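Local coordinates for protein lovastatin nonaketide synthase, polyketide synthase component (Aspergillus terreus, PDB 7CPX) that builds the dihydromonacolin L nonaketide chain of lovastatin biosynthesis from malonyl-CoA, S-adenosylmethionine and NADPH as an iterative multidomain polyketide synthase working together with lovC, at residues 1109-1114 against 2194-2199; 1141-1146 against 2362-2367; 2166-2171 against 2334-2339; 2172-2177 against 2202-2207. The protein carries 2 engineered substitutions. All coordinates share one frame; numbering follows the deposited sequence.

In the fold
Interactions 1 and 2 join the dehydratase domain to the ketoreductase domain. Interactions 3 and 4 lie within the ketoreductase. Interaction 1 is a surface contact, made by a histidine, a proline and a lysine chain. Interaction 2 is buried and the most polar, with a long salt bridge. Interactions 3 and 4 are buried and mainly apolar, and they use successive parts of helix 2167-2178. Interactions 1 and 4 share helix 2195-2203. On the dehydratase side, interaction 1 uses the loop leading into strand 1113-1115, and interaction 2 the neighbouring strand 1140-1144 and the bend after it. Interactions 2 and 3 are the closest pair, with centres about 7 Å apart, and Glu2363 also touches Val2339 and Ser2171.

Interaction 1 of 4, residues 1109-1114 against 2194-2199; sequences HPHMNR and NPKWLA
His1111 and Pro1110 of the dehydratase domain meet the first turn of a ketoreductase helix at Asn2194, Lys2196 and Trp2197. The His1111 side chain can be followed outward. Its CB points toward the helix. CG lies anti to the carbonyl carbon, with chi1 at -39°, and this sends the ring on toward the start of the helix. CD2 comes to 4.2 Å from Trp2197 CD1. CE1 lies 3.5 Å from Asn2194 CB. At the tip, NE2 is 3.2 Å from the same Asn2194 CB, which sits at the edge of the imidazole near its plane. Trp2197 CB is also at this edge. The imidazole and the five-membered ring of Trp2197 meet obliquely, planes 68° apart, in neither a stack nor an edge-to-face pair.

Pro1110 meets the other main partner. The Lys2196 chain is bent along its length and brings CE to 3.3 Å from Pro1110 CG. Its NZ lies off the CB-CG side of the ring, 3.1 Å from Pro1110 CB. Asn2194 is the N-cap of the helix. Its OD1 accepts from Lys2196 N at 2.8 Å, with the donor tilted out of the carbonyl plane. This bond ties down the residue that His1111 touches.

The contact sits at the edge of the C-terminal hotdog half of the dehydratase, just ahead of strand 1113-1115. Trp2197 NE1 makes a weak hydrogen bond to Asp1145. His1111 and Trp2197 both touch Arg2170 of helix 2167-2178, and on the ketoreductase side Trp2197 also packs on Val2208 of strand 2207-2210.

Interaction 2 of 4, residues 1141-1146 against 2362-2367; sequences MQRADL and EEHELH
Arg1143 and Glu2363 run past each other in opposite directions and meet at their charged ends. Arg1143 NH1 is 3.6 Å from Glu2363 OE1, a long salt bridge. The carboxylate lies at the edge of the guanidinium, with the two planes turned 66° apart. Glu2363 reaches this place on an extended chain, its CG anti to the backbone N (chi1 173°). The guanidinium's firmer partner is in the dehydratase: NH2 donates to Ala1183 O. NE adds a weak bond to Gly1182 O.

His2364 NE2 lies at the same guanidinium's edge, 4.1 Å from Arg1143 NH2, with its ring nearly perpendicular to it. Arg1143 belongs to strand 1140-1144 of the C-terminal hotdog fold. That strand pairs with 1147-1152 in a tight beta hairpin, and Asp1145 and Leu1146 at its bend have left-handed backbone angles. Glu2363 and His2364 lie in the first turn of ketoreductase helix 2363-2385.

At the bend, Leu1146 crosses His2364 at about a right angle. Its CD1 is 3.4 Å from His2364 NE2. Asp1145 OD1 is 4.2 Å from Glu2363 OE2, a pair of like charges; Arg1143 on the glutamate, and Arg2174, whose side chain touches Asp1145, probably ease it.

Interaction 3 of 4, residues 2166-2171 against 2334-2339; sequences GDLGRS and GAVYGV
Val2339 packs against the first turns of helix 2167-2178 in a buried, mainly apolar contact within the ketoreductase. The helix follows the first strand of the parallel sheet, 2158-2162. The valine lies in the loop that comes after strand 2329-2333 and the short strand 2335-2336.

Val2339 is the centre of the contact, and its two methyl groups divide the work. CG1 lies anti to the carbonyl carbon (chi1 -72°) and meets Asp2167 CB at 3.6 Å. CG2 lies over the next residue, 3.5 Å from Leu2168 CA and 3.8 Å from Leu2168 CB. It also reaches Ser2171 OG, one turn further along, at 3.9 Å. The branch carbon itself faces the main chain, with Val2339 CB 3.5 Å from Leu2168 N. The valine therefore sits on the backbone of the helix start as well as on side chains.

Val2336 adds a second, looser touch: its CG2 is 4.3 Å from Leu2168 CD1. Leu2366 of helix 2363-2385 touches both of these side chains and closes the apolar group. The polar atoms nearby have partners of their own. Ser2171 OG donates back to Leu2168 O and has a weak bond with His2367, and Asp2167 OD2 has a weak bond with Asn1113 of the dehydratase.

Leu2168, Gly2334 and Val2336 belong to the NADP pocket of this structure. The glycine-rich start of the helix, with Gly2166 at the N-cap and Gly2169 in the first turn, and the loop after the sixth strand beside it, form the nucleotide-binding arrangement of a Rossmann-type ketoreductase.

Interaction 4 of 4, residues 2172-2177 against 2202-2207; sequences LGRWMV and EELGGR
Val2177 and Leu2204 join two consecutive helices of the Rossmann-type ketoreductase fold, 2167-2178 and 2195-2203, near the C-terminal ends of both. The two side chains cross at about a right angle. Val2177 CG1 is 3.7 Å from Leu2204 CD1, although the place of CG1 is doubtful in the model. Leu2204 CB lies 4.0 Å from Val2177 CG2.

The far end of Leu2204 reaches Arg2174, one turn back along the first helix. CD1 lies 3.9 Å from Arg2174 NH2, obliquely placed to the guanidinium. The Arg2174 chain also touches Asp1145 of the dehydratase.

Val2177 CG2 lies anti to the backbone N and points at main chain. It meets Gly2205 C at 3.4 Å and Gly2206 N at 3.2 Å. Gly2205 leaves the helical path with positive phi (103°), and its N donates to Glu2202 O. The chain can then turn close past the valine into strand 2207-2210. Outside the contact, Glu2203 forms a salt bridge with Arg2023 of the second subunit.

Strands 2158-2162, 2183-2187 and 2207-2210 lie side by side and parallel, with these helices as their connections: the repeated beta-alpha-beta crossover of the Rossmann fold.

Interaction 1 of 4, residues 1109-1114 against 2194-2199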
loop_
_atom_site.group_PDB
_atom_site.type_symbol
_atom_site.label_atom_id
_atom_site.label_comp_id
_atom_site.label_asym_id
_atom_site.label_seq_id
_atom_site.Cartn_x
_atom_site.Cartn_y
_atom_site.Cartn_z
ATOM N N HIS A 1109 20.250 -34.891 19.035
ATOM C CA HIS A 1109 20.621 -36.045 18.221
ATOM C C HIS A 1109 21.960 -36.622 18.670
ATOM O O HIS A 1109 22.940 -35.884 18.834
ATOM C CB HIS A 1109 20.678 -35.639 16.747
ATOM C CG HIS A 1109 20.528 -36.785 15.798
ATOM N ND1 HIS A 1109 19.383 -37.547 15.726
ATOM C CD2 HIS A 1109 21.385 -37.308 14.891
ATOM C CE1 HIS A 1109 19.538 -38.487 14.811
ATOM N NE2 HIS A 1109 20.745 -38.365 14.289
ATOM N N PRO A 1110 22.034 -37.944 18.877
ATOM C CA PRO A 1110 23.035 -38.502 19.798
ATOM C C PRO A 1110 24.489 -38.246 19.443
ATOM O O PRO A 1110 25.218 -37.601 20.202
ATOM C CB PRO A 1110 22.731 -40.001 19.743
ATOM C CG PRO A 1110 22.199 -40.207 18.359
ATOM C CD PRO A 1110 21.353 -39.001 18.107
ATOM N N HIS A 1111 24.918 -38.743 18.288
ATOM C CA HIS A 1111 26.308 -38.679 17.867
ATOM C C HIS A 1111 26.395 -37.769 16.659
ATOM O O HIS A 1111 25.765 -38.036 15.631
ATOM C CB HIS A 1111 26.854 -40.061 17.508
ATOM C CG HIS A 1111 26.388 -41.152 18.415
ATOM N ND1 HIS A 1111 27.099 -41.553 19.525
ATOM C CD2 HIS A 1111 25.290 -41.942 18.365
ATOM C CE1 HIS A 1111 26.453 -42.536 20.125
ATOM N NE2 HIS A 1111 25.353 -42.791 19.442
ATOM N N MET A 1112 27.168 -36.701 16.786
ATOM C CA MET A 1112 27.324 -35.751 15.695
ATOM C C MET A 1112 28.766 -35.273 15.730
ATOM O O MET A 1112 29.200 -34.678 16.720
ATOM C CB MET A 1112 26.344 -34.592 15.834
ATOM C CG MET A 1112 24.978 -34.992 16.363
ATOM S SD MET A 1112 23.760 -33.676 16.209
ATOM C CE MET A 1112 23.175 -33.967 14.544
ATOM N N ASN A 1113 29.510 -35.559 14.667
ATOM C CA ASN A 1113 30.876 -35.079 14.568
ATOM C C ASN A 1113 30.904 -33.572 14.757
ATOM O O ASN A 1113 30.100 -32.844 14.164
ATOM C CB ASN A 1113 31.470 -35.462 13.214
ATOM C CG ASN A 1113 31.568 -36.962 13.026
ATOM O OD1 ASN A 1113 32.613 -37.561 13.275
ATOM N ND2 ASN A 1113 30.475 -37.577 12.589
ATOM N N ARG A 1114 31.821 -33.114 15.606
ATOM C CA ARG A 1114 31.912 -31.706 15.963
ATOM C C ARG A 1114 32.363 -30.884 14.765
ATOM O O ARG A 1114 33.541 -30.903 14.395
ATOM C CB ARG A 1114 32.876 -31.520 17.135
ATOM C CG ARG A 1114 32.926 -30.105 17.686
ATOM C CD ARG A 1114 34.111 -29.920 18.618
ATOM N NE ARG A 1114 35.379 -30.114 17.922
ATOM C CZ ARG A 1114 35.996 -29.180 17.212
ATOM N NH1 ARG A 1114 35.493 -27.963 17.081
ATOM N NH2 ARG A 1114 37.148 -29.474 16.616
ATOM N N ASN A 2194 25.475 -46.279 20.799
ATOM C CA ASN A 2194 24.419 -46.019 21.765
ATOM C C ASN A 2194 23.211 -46.902 21.455
ATOM O O ASN A 2194 22.759 -46.937 20.302
ATOM C CB ASN A 2194 24.018 -44.547 21.729
ATOM C CG ASN A 2194 23.144 -44.151 22.901
ATOM O OD1 ASN A 2194 22.264 -44.902 23.319
ATOM N ND2 ASN A 2194 23.390 -42.964 23.442
ATOM N N PRO A 2195 22.664 -47.625 22.439
ATOM C CA PRO A 2195 21.455 -48.418 22.153
ATOM C C PRO A 2195 20.319 -47.570 21.614
ATOM O O PRO A 2195 19.529 -48.029 20.776
ATOM C CB PRO A 2195 21.111 -49.036 23.516
ATOM C CG PRO A 2195 22.379 -48.989 24.300
ATOM C CD PRO A 2195 23.102 -47.768 23.838
ATOM N N LYS A 2196 20.217 -46.328 22.082
ATOM C CA LYS A 2196 19.221 -45.408 21.557
ATOM C C LYS A 2196 19.433 -45.132 20.073
ATOM O O LYS A 2196 18.467 -44.824 19.370
ATOM C CB LYS A 2196 19.258 -44.121 22.386
ATOM C CG LYS A 2196 18.479 -42.939 21.832
ATOM C CD LYS A 2196 19.409 -41.796 21.464
ATOM C CE LYS A 2196 20.030 -42.003 20.102
ATOM N NZ LYS A 2196 21.354 -42.693 20.171
ATOM N N TRP A 2197 20.662 -45.266 19.568
ATOM C CA TRP A 2197 20.870 -45.159 18.127
ATOM C C TRP A 2197 20.266 -46.356 17.408
ATOM O O TRP A 2197 19.704 -46.220 16.313
ATOM C CB TRP A 2197 22.360 -45.043 17.808
ATOM C CG TRP A 2197 22.636 -44.939 16.343
ATOM C CD1 TRP A 2197 22.744 -43.797 15.611
ATOM C CD2 TRP A 2197 22.833 -46.022 15.429
ATOM N NE1 TRP A 2197 22.998 -44.099 14.297
ATOM C CE2 TRP A 2197 23.058 -45.460 14.158
ATOM C CE3 TRP A 2197 22.843 -47.413 15.560
ATOM C CZ2 TRP A 2197 23.288 -46.238 13.028
ATOM C CZ3 TRP A 2197 23.073 -48.183 14.437
ATOM C CH2 TRP A 2197 23.293 -47.594 13.189
ATOM N N LEU A 2198 20.380 -47.541 18.011
ATOM C CA LEU A 2198 19.682 -48.704 17.482
ATOM C C LEU A 2198 18.181 -48.459 17.470
ATOM O O LEU A 2198 17.492 -48.824 16.513
ATOM C CB LEU A 2198 20.022 -49.943 18.310
ATOM C CG LEU A 2198 21.516 -50.226 18.501
ATOM C CD1 LEU A 2198 21.719 -51.365 19.487
ATOM C CD2 LEU A 2198 22.189 -50.545 17.175
ATOM N N ALA A 2199 17.660 -47.819 18.518
ATOM C CA ALA A 2199 16.243 -47.467 18.534
ATOM C C ALA A 2199 15.900 -46.511 17.397
ATOM O O ALA A 2199 14.873 -46.669 16.726
ATOM C CB ALA A 2199 15.875 -46.845 19.880
#

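Interaction 2 of 4, residues 1141-1146 against 2362-2367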
loop_
_atom_site.group_PDB
_atom_site.type_symbol
_atom_site.label_atom_id
_atom_site.label_comp_id
_atom_site.label_asym_id
_atom_site.label_seq_id
_atom_site.Cartn_x
_atom_site.Cartn_y
_atom_site.Cartn_z
ATOM N N MET A 1141 28.555 -26.302 16.471
ATOM C CA MET A 1141 27.663 -27.184 15.742
ATOM C C MET A 1141 28.292 -28.564 15.646
ATOM O O MET A 1141 29.509 -28.730 15.743
ATOM C CB MET A 1141 27.352 -26.641 14.342
ATOM C CG MET A 1141 26.355 -27.483 13.562
ATOM S SD MET A 1141 25.755 -26.676 12.067
ATOM C CE MET A 1141 27.277 -26.493 11.145
ATOM N N GLN A 1142 27.436 -29.561 15.453
ATOM C CA GLN A 1142 27.872 -30.937 15.280
ATOM C C GLN A 1142 26.827 -31.660 14.445
ATOM O O GLN A 1142 25.628 -31.530 14.705
ATOM C CB GLN A 1142 28.076 -31.624 16.632
ATOM C CG GLN A 1142 26.885 -31.539 17.574
ATOM C CD GLN A 1142 26.999 -30.394 18.556
ATOM O OE1 GLN A 1142 27.177 -29.240 18.167
ATOM N NE2 GLN A 1142 26.907 -30.708 19.842
ATOM N N ARG A 1143 27.285 -32.422 13.455
ATOM C CA ARG A 1143 26.401 -32.987 12.442
ATOM C C ARG A 1143 26.606 -34.488 12.304
ATOM O O ARG A 1143 27.711 -35.000 12.488
ATOM C CB ARG A 1143 26.629 -32.336 11.075
ATOM C CG ARG A 1143 27.956 -32.712 10.424
ATOM C CD ARG A 1143 28.030 -32.235 8.993
ATOM N NE ARG A 1143 26.937 -32.764 8.187
ATOM C CZ ARG A 1143 26.884 -34.006 7.726
ATOM N NH1 ARG A 1143 27.845 -34.878 7.981
ATOM N NH2 ARG A 1143 25.841 -34.384 6.995
ATOM N N ALA A 1144 25.527 -35.182 11.948
ATOM C CA ALA A 1144 25.587 -36.595 11.598
ATOM C C ALA A 1144 24.196 -37.055 11.190
ATOM O O ALA A 1144 23.191 -36.414 11.510
ATOM C CB ALA A 1144 26.102 -37.450 12.753
ATOM N N ASP A 1145 24.154 -38.184 10.480
ATOM C CA ASP A 1145 22.898 -38.826 10.101
ATOM C C ASP A 1145 21.964 -37.840 9.407
ATOM O O ASP A 1145 20.765 -37.787 9.681
ATOM C CB ASP A 1145 22.217 -39.447 11.319
ATOM C CG ASP A 1145 23.084 -40.479 12.010
ATOM O OD1 ASP A 1145 24.201 -40.745 11.517
ATOM O OD2 ASP A 1145 22.651 -41.024 13.046
ATOM N N LEU A 1146 22.524 -37.049 8.494
ATOM C CA LEU A 1146 21.754 -36.038 7.774
ATOM C C LEU A 1146 21.070 -35.089 8.753
ATOM O O LEU A 1146 19.918 -34.693 8.567
ATOM C CB LEU A 1146 20.731 -36.692 6.843
ATOM C CG LEU A 1146 20.067 -35.781 5.811
ATOM C CD1 LEU A 1146 21.112 -35.095 4.953
ATOM C CD2 LEU A 1146 19.101 -36.572 4.945
ATOM N N GLU A 2362 31.560 -37.529 0.447
ATOM C CA GLU A 2362 30.615 -37.198 1.499
ATOM C C GLU A 2362 30.043 -38.470 2.117
ATOM O O GLU A 2362 30.130 -39.565 1.557
ATOM C CB GLU A 2362 29.473 -36.334 0.962
ATOM C CG GLU A 2362 29.855 -35.373 -0.152
ATOM C CD GLU A 2362 31.068 -34.525 0.173
ATOM O OE1 GLU A 2362 32.144 -35.097 0.452
ATOM O OE2 GLU A 2362 30.946 -33.284 0.149
ATOM N N GLU A 2363 29.451 -38.306 3.301
ATOM C CA GLU A 2363 28.754 -39.415 3.941
ATOM C C GLU A 2363 27.723 -40.017 2.996
ATOM O O GLU A 2363 27.695 -41.233 2.771
ATOM C CB GLU A 2363 28.092 -38.922 5.230
ATOM C CG GLU A 2363 27.183 -39.926 5.920
ATOM C CD GLU A 2363 26.518 -39.343 7.152
ATOM O OE1 GLU A 2363 27.056 -38.364 7.709
ATOM O OE2 GLU A 2363 25.455 -39.857 7.558
ATOM N N HIS A 2364 26.878 -39.169 2.412
ATOM C CA HIS A 2364 25.849 -39.652 1.501
ATOM C C HIS A 2364 26.422 -39.998 0.134
ATOM O O HIS A 2364 25.918 -40.908 -0.530
ATOM C CB HIS A 2364 24.744 -38.607 1.381
ATOM C CG HIS A 2364 24.285 -38.084 2.705
ATOM N ND1 HIS A 2364 23.460 -38.803 3.543
ATOM C CD2 HIS A 2364 24.563 -36.928 3.351
ATOM C CE1 HIS A 2364 23.237 -38.106 4.641
ATOM N NE2 HIS A 2364 23.895 -36.964 4.551
ATOM N N GLU A 2365 27.478 -39.310 -0.298
ATOM C CA GLU A 2365 28.175 -39.750 -1.500
ATOM C C GLU A 2365 28.870 -41.084 -1.267
ATOM O O GLU A 2365 28.951 -41.911 -2.181
ATOM C CB GLU A 2365 29.177 -38.694 -1.955
ATOM C CG GLU A 2365 28.544 -37.537 -2.704
ATOM C CD GLU A 2365 29.571 -36.647 -3.369
ATOM O OE1 GLU A 2365 30.767 -36.776 -3.035
ATOM O OE2 GLU A 2365 29.185 -35.820 -4.222
ATOM N N LEU A 2366 29.363 -41.320 -0.051
ATOM C CA LEU A 2366 29.884 -42.641 0.279
ATOM C C LEU A 2366 28.774 -43.682 0.250
ATOM O O LEU A 2366 28.987 -44.818 -0.190
ATOM C CB LEU A 2366 30.556 -42.620 1.650
ATOM C CG LEU A 2366 30.972 -43.989 2.193
ATOM C CD1 LEU A 2366 31.895 -44.702 1.224
ATOM C CD2 LEU A 2366 31.641 -43.837 3.539
ATOM N N HIS A 2367 27.584 -43.316 0.728
ATOM C CA HIS A 2367 26.446 -44.223 0.629
ATOM C C HIS A 2367 26.135 -44.539 -0.827
ATOM O O HIS A 2367 25.847 -45.687 -1.174
ATOM C CB HIS A 2367 25.225 -43.612 1.315
ATOM C CG HIS A 2367 25.416 -43.360 2.777
ATOM N ND1 HIS A 2367 24.545 -42.595 3.521
ATOM C CD2 HIS A 2367 26.378 -43.776 3.634
ATOM C CE1 HIS A 2367 24.963 -42.548 4.773
ATOM N NE2 HIS A 2367 26.073 -43.256 4.869
#

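Interaction 3 of 4, residues 2166-2171 against 2334-2339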
loop_
_atom_site.group_PDB
_atom_site.type_symbol
_atom_site.label_atom_id
_atom_site.label_comp_id
_atom_site.label_asym_id
_atom_site.label_seq_id
_atom_site.Cartn_x
_atom_site.Cartn_y
_atom_site.Cartn_z
ATOM N N GLY A 2166 31.662 -47.240 13.530
ATOM C CA GLY A 2166 31.902 -45.829 13.727
ATOM C C GLY A 2166 30.846 -44.983 13.046
ATOM O O GLY A 2166 29.788 -45.455 12.629
ATOM N N ASP A 2167 31.153 -43.689 12.935
ATOM C CA ASP A 2167 30.214 -42.768 12.306
ATOM C C ASP A 2167 29.941 -43.170 10.863
ATOM O O ASP A 2167 28.790 -43.153 10.411
ATOM C CB ASP A 2167 30.759 -41.342 12.370
ATOM C CG ASP A 2167 31.097 -40.911 13.783
ATOM O OD1 ASP A 2167 31.083 -41.771 14.688
ATOM O OD2 ASP A 2167 31.374 -39.712 13.992
ATOM N N LEU A 2168 30.988 -43.545 10.127
ATOM C CA LEU A 2168 30.810 -43.964 8.741
ATOM C C LEU A 2168 29.923 -45.198 8.658
ATOM O O LEU A 2168 28.964 -45.241 7.877
ATOM C CB LEU A 2168 32.175 -44.231 8.108
ATOM C CG LEU A 2168 32.217 -44.796 6.687
ATOM C CD1 LEU A 2168 33.564 -44.486 6.065
ATOM C CD2 LEU A 2168 31.965 -46.298 6.658
ATOM N N GLY A 2169 30.230 -46.215 9.462
ATOM C CA GLY A 2169 29.449 -47.436 9.417
ATOM C C GLY A 2169 28.018 -47.232 9.872
ATOM O O GLY A 2169 27.087 -47.803 9.302
ATOM N N ARG A 2170 27.825 -46.423 10.914
ATOM C CA ARG A 2170 26.475 -46.153 11.395
ATOM C C ARG A 2170 25.662 -45.391 10.356
ATOM O O ARG A 2170 24.475 -45.676 10.155
ATOM C CB ARG A 2170 26.542 -45.383 12.710
ATOM C CG ARG A 2170 27.013 -46.238 13.868
ATOM C CD ARG A 2170 27.093 -45.443 15.150
ATOM N NE ARG A 2170 28.096 -44.390 15.073
ATOM C CZ ARG A 2170 28.378 -43.555 16.064
ATOM N NH1 ARG A 2170 27.744 -43.619 17.222
ATOM N NH2 ARG A 2170 29.320 -42.634 15.887
ATOM N N SER A 2171 26.283 -44.419 9.685
ATOM C CA SER A 2171 25.595 -43.715 8.611
ATOM C C SER A 2171 25.233 -44.671 7.484
ATOM O O SER A 2171 24.123 -44.617 6.940
ATOM C CB SER A 2171 26.471 -42.581 8.084
ATOM O OG SER A 2171 27.717 -43.074 7.627
ATOM N N GLY A 2334 37.947 -42.173 -1.343
ATOM C CA GLY A 2334 38.873 -41.099 -1.057
ATOM C C GLY A 2334 38.825 -40.716 0.405
ATOM O O GLY A 2334 38.659 -41.579 1.273
ATOM N N ALA A 2335 38.951 -39.426 0.694
ATOM C CA ALA A 2335 38.919 -38.931 2.064
ATOM C C ALA A 2335 37.471 -38.648 2.442
ATOM O O ALA A 2335 36.847 -37.731 1.898
ATOM C CB ALA A 2335 39.781 -37.680 2.205
ATOM N N VAL A 2336 36.939 -39.435 3.372
ATOM C CA VAL A 2336 35.570 -39.256 3.844
ATOM C C VAL A 2336 35.593 -38.223 4.965
ATOM O O VAL A 2336 36.012 -38.520 6.086
ATOM C CB VAL A 2336 34.960 -40.579 4.319
ATOM C CG1 VAL A 2336 33.477 -40.410 4.576
ATOM C CG2 VAL A 2336 35.201 -41.668 3.293
ATOM N N TYR A 2337 35.141 -37.008 4.664
ATOM C CA TYR A 2337 35.188 -35.916 5.626
ATOM C C TYR A 2337 34.019 -35.943 6.601
ATOM O O TYR A 2337 34.209 -35.719 7.800
ATOM C CB TYR A 2337 35.211 -34.578 4.889
ATOM C CG TYR A 2337 36.532 -34.269 4.231
ATOM C CD1 TYR A 2337 36.892 -34.869 3.034
ATOM C CD2 TYR A 2337 37.421 -33.371 4.803
ATOM C CE1 TYR A 2337 38.097 -34.589 2.428
ATOM C CE2 TYR A 2337 38.628 -33.084 4.206
ATOM C CZ TYR A 2337 38.962 -33.694 3.018
ATOM O OH TYR A 2337 40.167 -33.410 2.416
ATOM N N GLY A 2338 32.809 -36.212 6.108
ATOM C CA GLY A 2338 31.648 -36.190 6.979
ATOM C C GLY A 2338 31.723 -37.210 8.097
ATOM O O GLY A 2338 31.259 -36.951 9.211
ATOM N N VAL A 2339 32.308 -38.375 7.822
ATOM C CA VAL A 2339 32.368 -39.470 8.783
ATOM C C VAL A 2339 33.624 -40.285 8.516
ATOM O O VAL A 2339 34.252 -40.170 7.462
ATOM C CB VAL A 2339 31.111 -40.370 8.706
ATOM C CG1 VAL A 2339 29.903 -39.648 9.270
ATOM C CG2 VAL A 2339 30.854 -40.797 7.270
#

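Interaction 4 of 4, residues 2172-2177 against 2202-2207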
loop_
_atom_site.group_PDB
_atom_site.type_symbol
_atom_site.label_atom_id
_atom_site.label_comp_id
_atom_site.label_asym_id
_atom_site.label_seq_id
_atom_site.Cartn_x
_atom_site.Cartn_y
_atom_site.Cartn_z
ATOM N N LEU A 2172 26.159 -45.560 7.123
ATOM C CA LEU A 2172 25.873 -46.524 6.069
ATOM C C LEU A 2172 24.717 -47.433 6.461
ATOM O O LEU A 2172 23.856 -47.746 5.636
ATOM C CB LEU A 2172 27.119 -47.352 5.761
ATOM C CG LEU A 2172 27.015 -48.236 4.519
ATOM C CD1 LEU A 2172 27.024 -47.393 3.258
ATOM C CD2 LEU A 2172 28.142 -49.244 4.488
ATOM N N GLY A 2173 24.684 -47.866 7.722
ATOM C CA GLY A 2173 23.603 -48.725 8.172
ATOM C C GLY A 2173 22.258 -48.023 8.186
ATOM O O GLY A 2173 21.240 -48.603 7.792
ATOM N N ARG A 2174 22.226 -46.773 8.651
ATOM C CA ARG A 2174 20.967 -46.039 8.652
ATOM C C ARG A 2174 20.485 -45.806 7.226
ATOM O O ARG A 2174 19.285 -45.897 6.943
ATOM C CB ARG A 2174 21.104 -44.719 9.412
ATOM C CG ARG A 2174 21.783 -43.590 8.657
ATOM C CD ARG A 2174 21.663 -42.286 9.420
ATOM N NE ARG A 2174 20.269 -41.906 9.623
ATOM C CZ ARG A 2174 19.527 -41.261 8.733
ATOM N NH1 ARG A 2174 20.013 -40.903 7.556
ATOM N NH2 ARG A 2174 18.264 -40.973 9.029
ATOM N N TRP A 2175 21.410 -45.528 6.305
ATOM C CA TRP A 2175 21.037 -45.409 4.901
ATOM C C TRP A 2175 20.498 -46.731 4.363
ATOM O O TRP A 2175 19.492 -46.759 3.642
ATOM C CB TRP A 2175 22.246 -44.945 4.089
ATOM C CG TRP A 2175 22.071 -45.075 2.620
ATOM C CD1 TRP A 2175 21.542 -44.151 1.773
ATOM C CD2 TRP A 2175 22.432 -46.200 1.815
ATOM N NE1 TRP A 2175 21.547 -44.631 0.487
ATOM C CE2 TRP A 2175 22.090 -45.888 0.487
ATOM C CE3 TRP A 2175 23.010 -47.441 2.090
ATOM C CZ2 TRP A 2175 22.305 -46.773 -0.562
ATOM C CZ3 TRP A 2175 23.225 -48.315 1.046
ATOM C CH2 TRP A 2175 22.873 -47.979 -0.262
ATOM N N MET A 2176 21.154 -47.838 4.712
ATOM C CA MET A 2176 20.682 -49.152 4.293
ATOM C C MET A 2176 19.241 -49.373 4.725
ATOM O O MET A 2176 18.381 -49.728 3.911
ATOM C CB MET A 2176 21.574 -50.239 4.887
ATOM C CG MET A 2176 22.861 -50.506 4.150
ATOM S SD MET A 2176 23.720 -51.881 4.937
ATOM C CE MET A 2176 24.990 -52.240 3.737
ATOM N N VAL A 2177 18.960 -49.167 6.013
ATOM C CA VAL A 2177 17.601 -49.385 6.502
ATOM C C VAL A 2177 16.640 -48.413 5.839
ATOM O O VAL A 2177 15.482 -48.760 5.570
ATOM C CB VAL A 2177 17.539 -49.281 8.040
ATOM C CG1 VAL A 2177 18.058 -47.951 8.508
ATOM C CG2 VAL A 2177 16.117 -49.487 8.527
ATOM N N GLU A 2202 15.790 -48.283 14.255
ATOM C CA GLU A 2202 14.575 -49.089 14.262
ATOM C C GLU A 2202 13.375 -48.257 13.837
ATOM O O GLU A 2202 12.497 -48.743 13.115
ATOM C CB GLU A 2202 14.351 -49.691 15.648
ATOM C CG GLU A 2202 15.270 -50.855 15.971
ATOM C CD GLU A 2202 15.235 -51.238 17.437
ATOM O OE1 GLU A 2202 14.474 -50.608 18.201
ATOM O OE2 GLU A 2202 15.971 -52.169 17.827
ATOM N N GLU A 2203 13.319 -46.999 14.277
ATOM C CA GLU A 2203 12.256 -46.113 13.816
ATOM C C GLU A 2203 12.253 -46.004 12.298
ATOM O O GLU A 2203 11.193 -45.817 11.690
ATOM C CB GLU A 2203 12.406 -44.727 14.443
ATOM C CG GLU A 2203 12.264 -44.710 15.953
ATOM C CD GLU A 2203 12.396 -43.316 16.535
ATOM O OE1 GLU A 2203 12.640 -42.369 15.760
ATOM O OE2 GLU A 2203 12.258 -43.170 17.767
ATOM N N LEU A 2204 13.425 -46.118 11.669
ATOM C CA LEU A 2204 13.507 -46.108 10.215
ATOM C C LEU A 2204 12.951 -47.379 9.590
ATOM O O LEU A 2204 12.708 -47.397 8.379
ATOM C CB LEU A 2204 14.957 -45.914 9.772
ATOM C CG LEU A 2204 15.647 -44.648 10.281
ATOM C CD1 LEU A 2204 17.110 -44.640 9.882
ATOM C CD2 LEU A 2204 14.950 -43.410 9.750
ATOM N N GLY A 2205 12.749 -48.433 10.376
ATOM C CA GLY A 2205 12.171 -49.660 9.867
ATOM C C GLY A 2205 13.186 -50.762 9.644
ATOM O O GLY A 2205 13.134 -51.464 8.630
ATOM N N GLY A 2206 14.118 -50.923 10.580
ATOM C CA GLY A 2206 15.088 -51.997 10.493
ATOM C C GLY A 2206 15.757 -52.299 11.816
ATOM O O GLY A 2206 16.145 -51.385 12.549
ATOM N N ARG A 2207 15.903 -53.584 12.128
ATOM C CA ARG A 2207 16.531 -54.010 13.374
ATOM C C ARG A 2207 18.042 -53.985 13.195
ATOM O O ARG A 2207 18.595 -54.731 12.381
ATOM C CB ARG A 2207 16.042 -55.400 13.767
ATOM C CG ARG A 2207 16.642 -55.923 15.061
ATOM C CD ARG A 2207 15.925 -57.177 15.541
ATOM N NE ARG A 2207 15.965 -58.251 14.554
ATOM C CZ ARG A 2207 15.391 -59.436 14.713
ATOM N NH1 ARG A 2207 14.717 -59.738 15.810
ATOM N NH2 ARG A 2207 15.496 -60.342 13.744
#